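Local coordinates for response regulator receiver domain protein (CheY) (PDB 3HEB) that probably acts as a phosphorylatable receiver of two-component signalling, taking a phosphoryl group on an aspartate to switch its downstream output, at residues A[8-13]-A[40-45]; A[22-27]-A[31-36]. One frame throughout, in Å; residues are numbered along the deposited sequence.

Overall arrangement
Both contacts belong to the N-terminal part of a CheY-like receiver domain, a parallel five-stranded sheet with strand order 2-1-3-4-5 and helices on both faces. Contact 1 sets strand 6-10 against helix 39-47; contact 2 sets the end of helix 14-26 against strand 33-36 and is nested in the chain loop that contact 1 closes. Their centres lie about 14 Å apart. The two strands are neighbours: Met9 O to Phe36 N is 2.9 Å and Met9 N to Ile34 O 3.0 Å, both probable hydrogen bonds. Phe36 also packs on Ala42. The acidic end of 8-13 approaches Asp66, the predicted phosphorylation site, unmodified here.

Contact 1: A[8-13]-A[40-45]; sequences VMIEDD and TSALNY
Ile10 meets Ala42 where strand 6-10 packs against helix 39-47, and one methyl group receives nearly the whole side chain. From CB of Ile10 the chain forks: CG2 comes within 4.1 Å of Ala42 CB, while CG1, set beside the backbone N (chi1 -55°), comes within 3.9 Å of that methyl. CD1 continues the longer branch, yet is still 3.8 Å from Ala42 CB, so the alanine methyl rests against both branches. Two residues back on the strand, Val8 repeats the approach with one branch: its CG2 reaches Tyr45 CE2 at 3.8 Å, meeting the ring obliquely. Tyr45 is one helical turn beyond Ala42, and its CG is anti to the backbone N (chi1 169°), which sends the ring from the helix towards Val8. No hydrogen bond crosses; the contact is buried apolar packing of a helix on a strand of the parallel sheet. Past the strand the chain turns acidic: Glu11 OE2 accepts Asp13 N through its anti lone pair, and OE1 forms a salt bridge with Lys118. Glu11 and Asp12 both lie close to Asp66, consistent with the acidic pocket of receiver domains. Strands 33-36 and 61-65 flank Val8, Phe36 meets the Tyr45 ring, and helix 14-26 packs on Met9 and Glu11.

Contact 2: A[22-27]-A[31-36]; sequences KNIRRA and NEIIAF
Arg25 leaves the helix with CG beside its backbone N (chi1 -56°) and bends at chi2 (-45°), after which an extended end carries the guanidinium across to Asn31 and Ile33. This is the return from helix to strand in the beta-alpha-beta unit of strand 6-10, helix 14-26 and strand 33-36, the first such unit of the receiver fold. Asn31 O, just ahead of the strand, takes both terminal nitrogens of Arg25: NH1 at 2.7 Å with a fairly straight N-H...O angle of 159°, and NH2 at 3.1 Å in a weak bond. The carbonyl oxygen meets the guanidinium at its edge, near the plane. NH1 also donates to Val29 O, so this one nitrogen ties the helix to two carbonyls of the connecting segment and should help fix the rotation of the flat group. Ile33, coming from the opposite direction, brings CD1 over one face of the same group, with CG1 nearest to NH2. Ile33 CD1 also meets Ile24, whose CG2 lies 4.2 Å away and which also touches Ile129 of helix 122-136. The side chain of Asn31 is directed to another partner, its ND2 donating to Val5 O, just ahead of strand 6-10. The terminal methyl CD1 of Ile33 sits over the centre of the guanidinium, 3.5 Å from Arg25 CZ.

Contact 1: A[8-13]-A[40-45]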
# COMPACT_ATOMS: atom_id res chain seq x y z
N VAL A 8 8.47 -9.58 -7.18
CA VAL A 8 9.71 -10.09 -6.61
C VAL A 8 9.43 -10.62 -5.21
O VAL A 8 9.17 -9.84 -4.30
CB VAL A 8 10.80 -9.00 -6.52
CG1 VAL A 8 12.05 -9.57 -5.89
CG2 VAL A 8 11.12 -8.45 -7.91
N MSE A 9 9.47 -11.94 -5.05
CA MSE A 9 9.20 -12.54 -3.75
C MSE A 9 10.48 -12.84 -2.97
O MSE A 9 11.31 -13.65 -3.40
CB MSE A 9 8.37 -13.83 -3.93
CG MSE A 9 8.06 -14.59 -2.64
SE MSE A 9 6.89 -15.95 -2.89
CE MSE A 9 7.86 -17.02 -3.93
N ILE A 10 10.65 -12.15 -1.84
CA ILE A 10 11.82 -12.34 -0.98
C ILE A 10 11.37 -13.10 0.28
O ILE A 10 10.92 -12.51 1.27
CB ILE A 10 12.46 -10.98 -0.60
CG1 ILE A 10 12.78 -10.18 -1.87
CG2 ILE A 10 13.73 -11.21 0.23
CD1 ILE A 10 13.27 -8.76 -1.60
N GLU A 11 11.48 -14.41 0.21
CA GLU A 11 11.06 -15.28 1.30
C GLU A 11 12.03 -16.45 1.38
O GLU A 11 12.40 -17.02 0.36
CB GLU A 11 9.64 -15.78 1.00
CG GLU A 11 9.11 -16.83 1.96
CD GLU A 11 8.91 -16.29 3.36
OE1 GLU A 11 7.99 -15.47 3.56
OE2 GLU A 11 9.67 -16.70 4.27
N ASP A 12 12.46 -16.80 2.59
CA ASP A 12 13.42 -17.89 2.79
C ASP A 12 12.74 -19.18 3.22
O ASP A 12 13.30 -20.26 3.04
CB ASP A 12 14.44 -17.51 3.86
CG ASP A 12 13.81 -17.39 5.23
OD1 ASP A 12 12.74 -16.74 5.33
OD2 ASP A 12 14.38 -17.94 6.19
N ASP A 13 11.54 -19.08 3.80
CA ASP A 13 10.81 -20.26 4.22
C ASP A 13 10.24 -20.85 2.95
O ASP A 13 9.35 -20.27 2.33
CB ASP A 13 9.67 -19.90 5.18
CG ASP A 13 8.97 -21.14 5.74
OD1 ASP A 13 8.72 -21.18 6.95
OD2 ASP A 13 8.67 -22.06 4.96
N THR A 40 20.77 -11.27 0.09
CA THR A 40 21.93 -10.93 -0.74
C THR A 40 21.61 -10.96 -2.22
O THR A 40 21.78 -9.97 -2.93
CB THR A 40 23.10 -11.91 -0.47
OG1 THR A 40 23.58 -11.72 0.87
CG2 THR A 40 24.24 -11.69 -1.45
N SER A 41 21.15 -12.12 -2.69
CA SER A 41 20.81 -12.29 -4.09
C SER A 41 19.67 -11.36 -4.46
O SER A 41 19.63 -10.85 -5.58
CB SER A 41 20.41 -13.74 -4.36
OG SER A 41 19.40 -14.16 -3.46
N ALA A 42 18.75 -11.14 -3.52
CA ALA A 42 17.61 -10.27 -3.76
C ALA A 42 18.09 -8.84 -4.00
O ALA A 42 17.63 -8.17 -4.92
CB ALA A 42 16.65 -10.32 -2.57
N LEU A 43 19.03 -8.37 -3.18
CA LEU A 43 19.57 -7.03 -3.35
C LEU A 43 20.40 -6.99 -4.64
O LEU A 43 20.46 -5.97 -5.32
CB LEU A 43 20.44 -6.64 -2.16
CG LEU A 43 19.72 -6.36 -0.84
CD1 LEU A 43 20.74 -6.17 0.28
CD2 LEU A 43 18.84 -5.12 -0.97
N ASN A 44 21.05 -8.11 -4.96
CA ASN A 44 21.86 -8.20 -6.18
C ASN A 44 21.01 -7.89 -7.41
O ASN A 44 21.38 -7.08 -8.26
CB ASN A 44 22.44 -9.60 -6.33
CG ASN A 44 22.98 -9.84 -7.72
OD1 ASN A 44 23.93 -9.20 -8.15
ND2 ASN A 44 22.35 -10.77 -8.44
N TYR A 45 19.86 -8.56 -7.50
CA TYR A 45 18.93 -8.40 -8.61
C TYR A 45 18.40 -6.97 -8.70
O TYR A 45 18.34 -6.37 -9.77
CB TYR A 45 17.76 -9.37 -8.44
CG TYR A 45 16.61 -9.11 -9.39
CD1 TYR A 45 16.73 -9.39 -10.76
CD2 TYR A 45 15.42 -8.55 -8.93
CE1 TYR A 45 15.70 -9.11 -11.64
CE2 TYR A 45 14.37 -8.27 -9.81
CZ TYR A 45 14.52 -8.55 -11.17
OH TYR A 45 13.51 -8.26 -12.05

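Contact 2: A[22-27]-A[31-36]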
# COMPACT_ATOMS: atom_id res chain seq x y z
N LYS A 22 1.50 -20.18 -5.13
CA LYS A 22 0.33 -20.83 -5.69
C LYS A 22 -0.95 -20.09 -5.42
O LYS A 22 -1.90 -20.19 -6.18
CB LYS A 22 0.21 -22.28 -5.19
CG LYS A 22 -0.05 -22.43 -3.71
CD LYS A 22 -0.09 -23.90 -3.30
CE LYS A 22 -1.04 -24.69 -4.19
NZ LYS A 22 -2.37 -24.02 -4.30
N ASN A 23 -0.98 -19.33 -4.33
CA ASN A 23 -2.19 -18.60 -4.04
C ASN A 23 -2.28 -17.33 -4.86
O ASN A 23 -3.36 -16.79 -5.06
CB ASN A 23 -2.29 -18.34 -2.54
CG ASN A 23 -2.82 -19.55 -1.80
OD1 ASN A 23 -4.01 -19.85 -1.87
ND2 ASN A 23 -1.93 -20.26 -1.11
N ILE A 24 -1.14 -16.86 -5.35
CA ILE A 24 -1.15 -15.68 -6.20
C ILE A 24 -1.74 -16.13 -7.53
O ILE A 24 -2.50 -15.39 -8.17
CB ILE A 24 0.28 -15.13 -6.42
CG1 ILE A 24 0.81 -14.54 -5.11
CG2 ILE A 24 0.27 -14.08 -7.52
CD1 ILE A 24 -0.04 -13.43 -4.55
N ARG A 25 -1.38 -17.34 -7.95
CA ARG A 25 -1.88 -17.90 -9.20
C ARG A 25 -3.34 -18.20 -9.01
O ARG A 25 -4.15 -18.02 -9.91
CB ARG A 25 -1.16 -19.20 -9.57
CG ARG A 25 0.34 -19.08 -9.67
CD ARG A 25 0.73 -17.83 -10.44
NE ARG A 25 2.15 -17.79 -10.73
CZ ARG A 25 2.78 -16.75 -11.28
NH1 ARG A 25 2.10 -15.66 -11.58
NH2 ARG A 25 4.07 -16.83 -11.56
N ARG A 26 -3.68 -18.66 -7.81
CA ARG A 26 -5.05 -19.00 -7.47
C ARG A 26 -5.94 -17.79 -7.70
O ARG A 26 -7.10 -17.93 -8.07
CB ARG A 26 -5.13 -19.42 -6.00
CG ARG A 26 -6.14 -20.52 -5.69
CD ARG A 26 -6.20 -20.76 -4.18
NE ARG A 26 -6.77 -22.06 -3.82
CZ ARG A 26 -6.21 -23.23 -4.12
NH1 ARG A 26 -5.06 -23.28 -4.79
NH2 ARG A 26 -6.80 -24.36 -3.75
N ALA A 27 -5.38 -16.60 -7.49
CA ALA A 27 -6.11 -15.36 -7.65
C ALA A 27 -6.21 -14.91 -9.11
O ALA A 27 -6.81 -13.88 -9.42
CB ALA A 27 -5.46 -14.27 -6.81
N ASN A 31 1.41 -12.91 -13.61
CA ASN A 31 2.66 -12.16 -13.67
C ASN A 31 3.90 -12.97 -13.30
O ASN A 31 3.85 -13.89 -12.49
CB ASN A 31 2.59 -10.92 -12.76
CG ASN A 31 1.51 -9.95 -13.19
OD1 ASN A 31 0.31 -10.23 -13.06
ND2 ASN A 31 1.92 -8.79 -13.71
N GLU A 32 5.02 -12.61 -13.93
CA GLU A 32 6.29 -13.27 -13.66
C GLU A 32 6.62 -13.04 -12.19
O GLU A 32 6.47 -11.93 -11.67
CB GLU A 32 7.39 -12.67 -14.53
CG GLU A 32 7.41 -11.13 -14.52
CD GLU A 32 6.63 -10.49 -15.68
OE1 GLU A 32 7.20 -10.41 -16.80
OE2 GLU A 32 5.46 -10.07 -15.48
N ILE A 33 7.07 -14.09 -11.52
CA ILE A 33 7.46 -14.00 -10.12
C ILE A 33 8.87 -14.52 -10.03
O ILE A 33 9.13 -15.67 -10.37
CB ILE A 33 6.59 -14.89 -9.22
CG1 ILE A 33 5.18 -14.31 -9.10
CG2 ILE A 33 7.24 -15.00 -7.84
CD1 ILE A 33 4.21 -15.24 -8.42
N ILE A 34 9.79 -13.66 -9.59
CA ILE A 34 11.17 -14.07 -9.42
C ILE A 34 11.40 -14.15 -7.91
O ILE A 34 11.24 -13.15 -7.19
CB ILE A 34 12.15 -13.09 -10.12
CG1 ILE A 34 13.59 -13.59 -9.95
CG2 ILE A 34 12.01 -11.70 -9.56
CD1 ILE A 34 14.58 -12.88 -10.83
N ALA A 35 11.73 -15.35 -7.44
CA ALA A 35 11.93 -15.62 -6.02
C ALA A 35 13.38 -15.65 -5.54
O ALA A 35 14.28 -16.12 -6.23
CB ALA A 35 11.26 -16.93 -5.66
N PHE A 36 13.60 -15.14 -4.33
CA PHE A 36 14.93 -15.13 -3.72
C PHE A 36 14.76 -15.64 -2.30
O PHE A 36 13.89 -15.17 -1.56
CB PHE A 36 15.51 -13.71 -3.70
CG PHE A 36 15.74 -13.13 -5.06
CD1 PHE A 36 16.68 -13.69 -5.92
CD2 PHE A 36 14.97 -12.07 -5.51
CE1 PHE A 36 16.85 -13.20 -7.21
CE2 PHE A 36 15.13 -11.56 -6.80
CZ PHE A 36 16.07 -12.13 -7.66